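Local structure of phosphoglycolate phosphatase (Thermoplasma acidophilum, 1L6R) at residues V208-Y213 / I217-K222; P183-P188 / D199-V204; A54-L59 / G63-E68; L106-R109 / S114-F117. The protein catalyses the magnesium-dependent dephosphorylation of 2-phosphoglycolate to glycolate and, less efficiently, releases phosphate from inorganic pyrophosphate. The protein carries 1 engineered substitution. All blocks are in the same frame, centred on the assembly; numbering follows the deposited sequence.

Interaction 1 of 4, residues V208-Y213 / I217-K222; sequences VSDYSY and IGQIFK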
# COMPACT_ATOMS: atom_id res chain seq x y z
N VAL A 208 -1.74 2.64 -21.61
CA VAL A 208 -1.97 1.22 -21.80
C VAL A 208 -1.41 0.89 -23.18
O VAL A 208 -1.87 1.40 -24.21
CB VAL A 208 -3.47 0.85 -21.76
CG1 VAL A 208 -3.64 -0.65 -21.98
CG2 VAL A 208 -4.06 1.24 -20.40
N SER A 209 -0.38 0.04 -23.20
CA SER A 209 0.26 -0.34 -24.46
C SER A 209 -0.61 -1.23 -25.35
O SER A 209 -1.53 -1.91 -24.89
CB SER A 209 1.58 -1.05 -24.16
OG SER A 209 2.23 -1.47 -25.35
N ASP A 210 -0.31 -1.21 -26.65
CA ASP A 210 -0.99 -2.05 -27.62
C ASP A 210 -0.27 -3.40 -27.68
O ASP A 210 -0.73 -4.32 -28.36
CB ASP A 210 -0.94 -1.42 -29.02
CG ASP A 210 -1.61 -0.07 -29.09
OD1 ASP A 210 -2.83 -0.00 -28.82
OD2 ASP A 210 -0.93 0.93 -29.40
N TYR A 211 0.83 -3.52 -26.95
CA TYR A 211 1.66 -4.72 -26.96
C TYR A 211 1.79 -5.40 -25.60
O TYR A 211 1.46 -4.81 -24.58
CB TYR A 211 3.07 -4.36 -27.44
CG TYR A 211 3.13 -3.70 -28.79
CD1 TYR A 211 3.14 -4.46 -29.96
CD2 TYR A 211 3.14 -2.31 -28.91
CE1 TYR A 211 3.16 -3.86 -31.21
CE2 TYR A 211 3.16 -1.69 -30.17
CZ TYR A 211 3.16 -2.47 -31.30
OH TYR A 211 3.19 -1.88 -32.55
N SER A 212 2.30 -6.62 -25.62
CA SER A 212 2.54 -7.40 -24.41
C SER A 212 3.79 -8.24 -24.65
O SER A 212 4.42 -8.17 -25.71
CB SER A 212 1.38 -8.35 -24.11
OG SER A 212 0.15 -7.66 -24.01
N TYR A 213 4.13 -9.05 -23.65
CA TYR A 213 5.26 -9.97 -23.70
C TYR A 213 6.62 -9.34 -23.96
O TYR A 213 7.49 -9.93 -24.62
CB TYR A 213 4.95 -11.08 -24.72
CG TYR A 213 3.81 -11.99 -24.27
CD1 TYR A 213 3.89 -12.72 -23.08
CD2 TYR A 213 2.65 -12.12 -25.04
CE1 TYR A 213 2.86 -13.56 -22.67
CE2 TYR A 213 1.60 -12.96 -24.64
CZ TYR A 213 1.72 -13.68 -23.45
OH TYR A 213 0.69 -14.51 -23.05
N ILE A 217 7.45 -2.52 -23.53
CA ILE A 217 8.49 -1.67 -22.98
C ILE A 217 8.91 -0.55 -23.93
O ILE A 217 8.94 0.62 -23.55
CB ILE A 217 9.72 -2.51 -22.56
CG1 ILE A 217 9.29 -3.60 -21.56
CG2 ILE A 217 10.79 -1.61 -21.97
CD1 ILE A 217 8.59 -3.08 -20.31
N GLY A 218 9.19 -0.92 -25.18
CA GLY A 218 9.58 0.07 -26.17
C GLY A 218 8.49 1.09 -26.42
O GLY A 218 8.76 2.30 -26.49
N GLN A 219 7.25 0.65 -26.57
CA GLN A 219 6.17 1.61 -26.83
C GLN A 219 5.93 2.53 -25.65
O GLN A 219 5.65 3.72 -25.82
CB GLN A 219 4.87 0.90 -27.21
CG GLN A 219 3.81 1.90 -27.68
CD GLN A 219 2.46 1.28 -27.92
OE1 GLN A 219 1.96 0.52 -27.09
NE2 GLN A 219 1.84 1.61 -29.05
N ILE A 220 6.03 1.99 -24.44
CA ILE A 220 5.84 2.78 -23.23
C ILE A 220 6.93 3.84 -23.13
O ILE A 220 6.64 5.01 -22.90
CB ILE A 220 5.88 1.88 -21.96
CG1 ILE A 220 4.60 1.04 -21.89
CG2 ILE A 220 6.04 2.73 -20.71
CD1 ILE A 220 4.68 -0.08 -20.86
N PHE A 221 8.19 3.44 -23.32
CA PHE A 221 9.29 4.39 -23.25
C PHE A 221 9.14 5.49 -24.31
O PHE A 221 9.37 6.67 -24.03
CB PHE A 221 10.64 3.67 -23.41
CG PHE A 221 11.07 2.87 -22.20
CD1 PHE A 221 10.44 3.02 -20.97
CD2 PHE A 221 12.14 1.99 -22.29
CE1 PHE A 221 10.87 2.31 -19.83
CE2 PHE A 221 12.59 1.27 -21.16
CZ PHE A 221 11.95 1.43 -19.94
N LYS A 222 8.76 5.10 -25.52
CA LYS A 222 8.57 6.08 -26.60
C LYS A 222 7.47 7.05 -26.22
O LYS A 222 7.60 8.26 -26.42
CB LYS A 222 8.21 5.39 -27.91
CG LYS A 222 9.35 4.63 -28.55
CD LYS A 222 8.90 3.94 -29.82
CE LYS A 222 10.05 3.19 -30.48
NZ LYS A 222 10.64 2.19 -29.56

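Interaction 2 of 4, residues P183-P188 / D199-V204; sequences PMFQLP and DNIKAV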
# COMPACT_ATOMS: atom_id res chain seq x y z
N PRO A 183 0.13 -2.88 -5.53
CA PRO A 183 0.74 -2.07 -4.47
C PRO A 183 1.55 -0.89 -5.02
O PRO A 183 1.54 0.19 -4.42
CB PRO A 183 1.60 -3.07 -3.72
CG PRO A 183 0.76 -4.31 -3.78
CD PRO A 183 0.30 -4.32 -5.25
N MET A 184 2.25 -1.08 -6.13
CA MET A 184 2.99 0.06 -6.66
C MET A 184 2.11 0.92 -7.57
O MET A 184 2.33 2.13 -7.67
CB MET A 184 4.28 -0.37 -7.37
CG MET A 184 4.15 -1.21 -8.62
SD MET A 184 5.82 -1.56 -9.23
CE MET A 184 5.42 -2.51 -10.69
N PHE A 185 1.10 0.33 -8.21
CA PHE A 185 0.21 1.12 -9.06
C PHE A 185 -0.71 2.05 -8.27
O PHE A 185 -1.26 3.00 -8.82
CB PHE A 185 -0.62 0.23 -9.99
CG PHE A 185 0.08 -0.12 -11.27
CD1 PHE A 185 1.22 -0.93 -11.27
CD2 PHE A 185 -0.36 0.41 -12.49
CE1 PHE A 185 1.91 -1.20 -12.44
CE2 PHE A 185 0.33 0.14 -13.66
CZ PHE A 185 1.46 -0.66 -13.64
N GLN A 186 -0.87 1.78 -6.99
CA GLN A 186 -1.71 2.65 -6.18
C GLN A 186 -0.93 3.83 -5.59
O GLN A 186 -1.51 4.72 -4.97
CB GLN A 186 -2.45 1.83 -5.11
CG GLN A 186 -1.60 1.12 -4.09
CD GLN A 186 -1.17 2.03 -2.96
OE1 GLN A 186 -1.99 2.75 -2.38
NE2 GLN A 186 0.12 1.98 -2.62
N LEU A 187 0.39 3.85 -5.79
CA LEU A 187 1.22 4.96 -5.32
C LEU A 187 0.99 6.12 -6.30
O LEU A 187 0.49 5.91 -7.40
CB LEU A 187 2.71 4.58 -5.32
CG LEU A 187 3.15 3.52 -4.31
CD1 LEU A 187 4.61 3.16 -4.55
CD2 LEU A 187 2.96 4.04 -2.89
N PRO A 188 1.36 7.36 -5.92
CA PRO A 188 1.18 8.55 -6.77
C PRO A 188 2.17 8.65 -7.94
O PRO A 188 2.49 9.75 -8.39
CB PRO A 188 1.35 9.72 -5.80
CG PRO A 188 1.24 9.12 -4.43
CD PRO A 188 1.87 7.76 -4.59
N ASP A 199 -7.78 -5.68 -15.97
CA ASP A 199 -8.62 -4.51 -16.12
C ASP A 199 -8.36 -3.45 -15.06
O ASP A 199 -8.31 -2.27 -15.38
CB ASP A 199 -10.11 -4.90 -16.05
CG ASP A 199 -10.61 -5.56 -17.32
OD1 ASP A 199 -9.90 -5.54 -18.35
OD2 ASP A 199 -11.75 -6.08 -17.29
N ASN A 200 -8.19 -3.86 -13.80
CA ASN A 200 -7.97 -2.87 -12.75
C ASN A 200 -6.65 -2.13 -12.90
O ASN A 200 -6.55 -0.94 -12.57
CB ASN A 200 -8.07 -3.52 -11.36
CG ASN A 200 -9.51 -3.74 -10.92
OD1 ASN A 200 -10.45 -3.50 -11.68
ND2 ASN A 200 -9.68 -4.20 -9.69
N ILE A 201 -5.63 -2.82 -13.41
CA ILE A 201 -4.33 -2.20 -13.63
C ILE A 201 -4.47 -1.22 -14.80
O ILE A 201 -3.98 -0.11 -14.73
CB ILE A 201 -3.24 -3.26 -13.90
CG1 ILE A 201 -2.86 -3.96 -12.58
CG2 ILE A 201 -2.00 -2.61 -14.53
CD1 ILE A 201 -2.18 -3.06 -11.54
N LYS A 202 -5.15 -1.62 -15.86
CA LYS A 202 -5.34 -0.72 -16.99
C LYS A 202 -6.09 0.54 -16.57
O LYS A 202 -5.75 1.65 -16.97
CB LYS A 202 -6.14 -1.39 -18.10
CG LYS A 202 -5.39 -2.47 -18.86
CD LYS A 202 -6.24 -3.01 -20.01
CE LYS A 202 -5.46 -4.03 -20.82
NZ LYS A 202 -6.28 -4.51 -21.98
N ALA A 203 -7.12 0.36 -15.75
CA ALA A 203 -7.96 1.48 -15.32
C ALA A 203 -7.24 2.59 -14.57
O ALA A 203 -7.71 3.73 -14.55
CB ALA A 203 -9.15 0.96 -14.51
N VAL A 204 -6.11 2.28 -13.95
CA VAL A 204 -5.36 3.32 -13.23
C VAL A 204 -4.07 3.72 -13.94
O VAL A 204 -3.32 4.56 -13.45
CB VAL A 204 -5.01 2.89 -11.78
CG1 VAL A 204 -6.30 2.69 -10.97
CG2 VAL A 204 -4.18 1.61 -11.79

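Interaction 3 of 4, residues A54-L59 / G63-E68; sequences ALKIFL and GPVFGE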
# COMPACT_ATOMS: atom_id res chain seq x y z
N ALA A 54 21.94 -11.57 -11.64
CA ALA A 54 22.36 -12.03 -12.97
C ALA A 54 21.73 -11.13 -14.02
O ALA A 54 22.38 -10.73 -14.98
CB ALA A 54 21.93 -13.48 -13.19
N LEU A 55 20.45 -10.80 -13.86
CA LEU A 55 19.80 -9.94 -14.83
C LEU A 55 20.45 -8.56 -14.83
O LEU A 55 20.66 -7.96 -15.89
CB LEU A 55 18.30 -9.85 -14.55
CG LEU A 55 17.54 -11.17 -14.72
CD1 LEU A 55 16.05 -10.88 -14.49
CD2 LEU A 55 17.77 -11.77 -16.10
N LYS A 56 20.78 -8.05 -13.66
CA LYS A 56 21.41 -6.73 -13.58
C LYS A 56 22.73 -6.69 -14.34
O LYS A 56 22.95 -5.80 -15.17
CB LYS A 56 21.66 -6.32 -12.13
CG LYS A 56 22.38 -4.99 -11.99
CD LYS A 56 22.43 -4.55 -10.53
CE LYS A 56 23.27 -3.29 -10.33
NZ LYS A 56 22.79 -2.13 -11.12
N ILE A 57 23.60 -7.66 -14.10
CA ILE A 57 24.89 -7.63 -14.77
C ILE A 57 24.88 -8.04 -16.24
O ILE A 57 25.68 -7.53 -17.02
CB ILE A 57 25.98 -8.44 -14.00
CG1 ILE A 57 25.68 -9.93 -14.03
CG2 ILE A 57 26.07 -7.93 -12.56
CD1 ILE A 57 26.78 -10.77 -13.37
N PHE A 58 23.97 -8.93 -16.64
CA PHE A 58 23.92 -9.36 -18.03
C PHE A 58 23.01 -8.50 -18.91
O PHE A 58 23.33 -8.23 -20.07
CB PHE A 58 23.54 -10.84 -18.12
CG PHE A 58 24.67 -11.77 -17.78
CD1 PHE A 58 25.77 -11.87 -18.62
CD2 PHE A 58 24.65 -12.52 -16.61
CE1 PHE A 58 26.85 -12.71 -18.31
CE2 PHE A 58 25.72 -13.36 -16.29
CZ PHE A 58 26.82 -13.45 -17.14
N LEU A 59 21.88 -8.06 -18.37
CA LEU A 59 21.01 -7.22 -19.18
C LEU A 59 21.57 -5.80 -19.22
O LEU A 59 21.38 -5.08 -20.21
CB LEU A 59 19.57 -7.19 -18.63
CG LEU A 59 18.86 -8.54 -18.46
CD1 LEU A 59 17.38 -8.29 -18.26
CD2 LEU A 59 19.08 -9.42 -19.68
N GLY A 63 20.22 0.59 -12.22
CA GLY A 63 19.73 0.91 -10.89
C GLY A 63 19.72 -0.32 -10.00
O GLY A 63 20.15 -1.39 -10.42
N PRO A 64 19.24 -0.19 -8.76
CA PRO A 64 19.20 -1.34 -7.86
C PRO A 64 18.18 -2.35 -8.39
O PRO A 64 17.29 -1.99 -9.16
CB PRO A 64 18.72 -0.73 -6.53
CG PRO A 64 19.09 0.73 -6.65
CD PRO A 64 18.76 1.03 -8.09
N VAL A 65 18.33 -3.61 -8.00
CA VAL A 65 17.36 -4.61 -8.40
C VAL A 65 16.87 -5.29 -7.12
O VAL A 65 17.62 -5.41 -6.13
CB VAL A 65 17.92 -5.66 -9.40
CG1 VAL A 65 18.33 -4.94 -10.68
CG2 VAL A 65 19.09 -6.43 -8.81
N PHE A 66 15.61 -5.68 -7.12
CA PHE A 66 15.00 -6.33 -5.97
C PHE A 66 14.53 -7.74 -6.27
O PHE A 66 13.98 -8.02 -7.33
CB PHE A 66 13.76 -5.55 -5.49
CG PHE A 66 14.05 -4.17 -4.99
CD1 PHE A 66 14.23 -3.12 -5.89
CD2 PHE A 66 14.08 -3.91 -3.62
CE1 PHE A 66 14.45 -1.82 -5.41
CE2 PHE A 66 14.29 -2.61 -3.14
CZ PHE A 66 14.47 -1.57 -4.04
N GLY A 67 14.75 -8.63 -5.30
CA GLY A 67 14.27 -9.99 -5.41
C GLY A 67 13.23 -10.16 -4.30
O GLY A 67 12.94 -9.22 -3.55
N GLU A 68 12.65 -11.35 -4.22
CA GLU A 68 11.67 -11.67 -3.18
C GLU A 68 10.61 -10.59 -3.00
O GLU A 68 10.26 -10.22 -1.88
CB GLU A 68 12.39 -11.97 -1.86
CG GLU A 68 13.38 -13.12 -2.01
CD GLU A 68 14.01 -13.56 -0.70
OE1 GLU A 68 13.26 -13.89 0.23
OE2 GLU A 68 15.26 -13.60 -0.61

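Interaction 4 of 4, residues L106-R109 / S114-F117; sequences LTNR and STGF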
# COMPACT_ATOMS: atom_id res chain seq x y z
N LEU A 106 13.17 -25.45 -4.98
CA LEU A 106 14.62 -25.39 -5.01
C LEU A 106 15.21 -24.01 -4.75
O LEU A 106 16.16 -23.89 -3.97
CB LEU A 106 15.15 -25.93 -6.35
CG LEU A 106 16.67 -25.98 -6.47
CD1 LEU A 106 17.08 -27.13 -7.37
CD2 LEU A 106 17.19 -24.65 -7.03
N THR A 107 14.65 -22.96 -5.35
CA THR A 107 15.23 -21.64 -5.15
C THR A 107 15.21 -21.12 -3.72
O THR A 107 15.86 -20.12 -3.42
CB THR A 107 14.60 -20.57 -6.08
OG1 THR A 107 13.18 -20.58 -5.93
CG2 THR A 107 14.99 -20.84 -7.54
N ASN A 108 14.48 -21.78 -2.83
CA ASN A 108 14.48 -21.33 -1.44
C ASN A 108 15.88 -21.40 -0.83
O ASN A 108 16.15 -20.71 0.15
CB ASN A 108 13.50 -22.14 -0.59
CG ASN A 108 12.06 -21.70 -0.81
OD1 ASN A 108 11.80 -20.62 -1.34
ND2 ASN A 108 11.13 -22.53 -0.38
N ARG A 109 16.77 -22.20 -1.42
CA ARG A 109 18.13 -22.30 -0.89
C ARG A 109 18.86 -20.96 -1.03
O ARG A 109 19.90 -20.73 -0.39
CB ARG A 109 18.91 -23.40 -1.63
CG ARG A 109 19.16 -23.14 -3.11
CD ARG A 109 19.95 -24.29 -3.73
NE ARG A 109 21.29 -24.33 -3.16
CZ ARG A 109 22.19 -25.29 -3.35
NH1 ARG A 109 21.92 -26.33 -4.13
NH2 ARG A 109 23.37 -25.20 -2.75
N SER A 114 11.95 -14.22 2.68
CA SER A 114 10.60 -14.75 2.46
C SER A 114 10.77 -16.20 2.08
O SER A 114 11.89 -16.71 2.03
CB SER A 114 9.94 -14.00 1.31
OG SER A 114 10.63 -14.25 0.10
N THR A 115 9.66 -16.87 1.78
CA THR A 115 9.71 -18.28 1.41
C THR A 115 8.83 -18.57 0.19
O THR A 115 7.65 -18.22 0.18
CB THR A 115 9.22 -19.14 2.59
OG1 THR A 115 10.00 -18.81 3.74
CG2 THR A 115 9.37 -20.62 2.29
N GLY A 116 9.41 -19.20 -0.82
CA GLY A 116 8.63 -19.57 -1.99
C GLY A 116 8.04 -20.96 -1.76
O GLY A 116 8.51 -21.73 -0.93
N PHE A 117 6.99 -21.30 -2.50
CA PHE A 117 6.40 -22.62 -2.33
C PHE A 117 5.50 -23.02 -3.48
O PHE A 117 5.11 -22.17 -4.29
CB PHE A 117 5.61 -22.71 -0.99
CG PHE A 117 4.37 -21.83 -0.93
CD1 PHE A 117 4.44 -20.50 -0.51
CD2 PHE A 117 3.11 -22.36 -1.24
CE1 PHE A 117 3.29 -19.71 -0.39
CE2 PHE A 117 1.95 -21.59 -1.12
CZ PHE A 117 2.03 -20.27 -0.70

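Interaction 1 of 4, residues V208-Y213 / I217-K222
The carboxamide of Gln219 reaches from its helix into the turn Ser209-Tyr211 and is gripped there at both ends. Its oxygen takes two donors: Ser209 OG gives a hydrogen bond of 2.7 Å to Gln219 OE1, tilted somewhat from the carbonyl plane, and the backbone N of Asp210 gives one of 2.9 Å to the same OE1, in that plane and on a lone pair. At the other end Gln219 NE2 donates to Asp210 OD2 over 2.9 Å, nearly straight at 166°. The carboxylate is met on its anti side, and its plane is turned 62° from that of the amide. With three bonds on two atoms the amide can hardly rotate about its last torsion. Glutamine suits the place because one flat group offers an acceptor to the turn and a donor to the acid. The reach comes from CG lying anti to the backbone N (chi1 -171°) and a chain extended beyond it.

The Tyr211 ring presents an edge to this amide, the two planes steeply inclined, with CD2 3.6 Å from Gln219 OE1. Ser209 does double duty: its OG also accepts from Tyr211 N at 3.0 Å, which makes an ST turn and fixes the hydroxyl that serves Gln219. Ser209 CB also makes a long apolar contact, 4.3 Å, with Ile220 CG1. Ile220 itself lies on Leu173 and Ile175 of strand 172-175 and on Ala192 of strand 190-193, so the contact ties the loop leaving edge strand 207-208 to helix 215-223, which lies against the main sheet.

Interaction 2 of 4, residues P183-P188 / D199-V204
Ile201 lays both its methyl groups against the ring of Phe185. CD1 sits over one face, 4.1 Å from the ring centroid and 25° off the normal, a CH-pi contact shifted toward the CG side of the ring; CG2 also lies over the ring, 3.7 Å from CE2 of Phe185. The torsions explain this double touch. In Ile201 the CG2 branch is anti to the backbone N while CG1 is anti to the carbonyl carbon (chi1 -75°), and a further bend at chi2 (-66°) brings CD1 round to the same ring. A beta-branched side chain with a flexible ethyl arm thus covers a flat surface that one methyl could not.

Val204, three residues on, supplies a smaller piece: its CG2 lies at the ring edge, near the plane, 4.1 Å from Phe185 CD2. Its first torsion places that methyl between the backbone N and the carbonyl carbon.

The CB of Phe185 points toward the 199-204 segment, and its side chain also touches Val174 of strand 172-175. Gln186 turns back instead, its NE2 bonding to Pro183 O at 2.9 Å.

The Phe185 side chain comes within about 4 Å of that of the metal ligand Asp181. Because aromatic and aliphatic carbons alone make this junction, it depends on shape and the exclusion of water, and it sits beside the metal site without supplying a ligand to it.

Interaction 3 of 4, residues A54-L59 / G63-E68
Lys56 has the most surface buried here, and it meets both Val65 and Gly63 as its chain runs from the helix toward the start of the strand. Its CB lies 3.9 Å from Val65 CG1, and CD is 4.1 Å from the same methyl, so the aliphatic part of the lysine serves as a hydrophobic side chain. With CG anti to the backbone N (chi1 177°), the chain stays extended to CE and bends only at chi4 (59°), which delivers the ammonium group to Gly63. There NZ donates to Gly63 O over 2.8 Å, approaching from above the carbonyl plane, 45° out of it.

That buried charge has further partners: NZ also bonds to Ile61 O and to the side chain of Asn76. Three oxygens thus gather round the ammonium, and lysine fits because it combines a long apolar stem with a tip able to donate several bonds. Val65 is equally apt, since beta-branched residues are at ease in a strand; its two methyls face Lys56 CB at 3.9 and 4.2 Å, for CG1 and CG2 respectively. Val65 also packs on Leu43 and Phe74, from the strands on either side. Gly63 suits its place because a CB there would crowd CD of the following Pro64.

Helix 49-60 has a wider pi-type turn at 56-59, beginning at the lysine. The contact joins the helix to the returning strand of the beta-alpha-beta unit 40-44, 49-60, 65-67, a crossover between parallel neighbours such as builds the Rossmann-like core of HAD hydrolases.

Interaction 4 of 4, residues L106-R109 / S114-F117
The flat carboxamide of Asn108 turns its polar edge to the backbone of Gly116 and pairs with it twice. Gly116 N donates to Asn108 OD1 over 2.8 Å, somewhat tilted from the carbonyl plane of the amide. Asn108 ND2 returns a bond to Gly116 O, also 2.8 Å and nearly straight at 170°; this oxygen lies in the plane of the amide, although the donor is tilted from the plane of the glycine carbonyl. The Thr115 side chain crosses that of Asn108 at about a right angle, bringing its CG2 methyl to 3.7 Å from ND2. Another flat group, the Phe117 ring, has Thr115 O at its edge, in plane, and meets Trp145, their planes about 20° apart.

Asparagine suits this place because its amide mimics a peptide group, offering an acceptor and a donor side by side. Its CG is anti to the carbonyl carbon (chi1 -78°), which carries the amide out from the 3-10 turn toward the strand. Each amide atom has a second bond: OD1 accepts from Arg111 NH1, and ND2 donates to Ser104 OG, so both rotation and flip are fixed. Gly116 has no side chain on the face turned to Asn108, which lets OD1 come within 3.4 Å of its CA.

Strand 115-117 is an edge of the three-stranded antiparallel sheet and pairs on its other side with strand 144-149. The asparagine thus mimics a neighbouring strand at the sheet edge, in the cap domain characteristic of this HAD family.

In the fold
Along the chain the contacts come in the order interaction 3, 4, 2, 1, each closing before the next opens. Interactions 1, 2 and 3 belong to the layers around the large mixed sheet: 3 packs helix 49-60 on strand 65-67, while 2 and 1 lie toward its other end, near strands 190-193 and 207-208. Interaction 4 belongs instead to the small antiparallel sheet, its centre about 32 Å from that of interaction 1. Two pairs touch directly: Val208 CG2 lies 3.8 Å from Lys202 O between 1 and 2, and Glu68 OE1 is 2.7 Å from Ser114 OG, a probable hydrogen bond linking 3 and 4 and hence the core to the small sheet, near the metal sites.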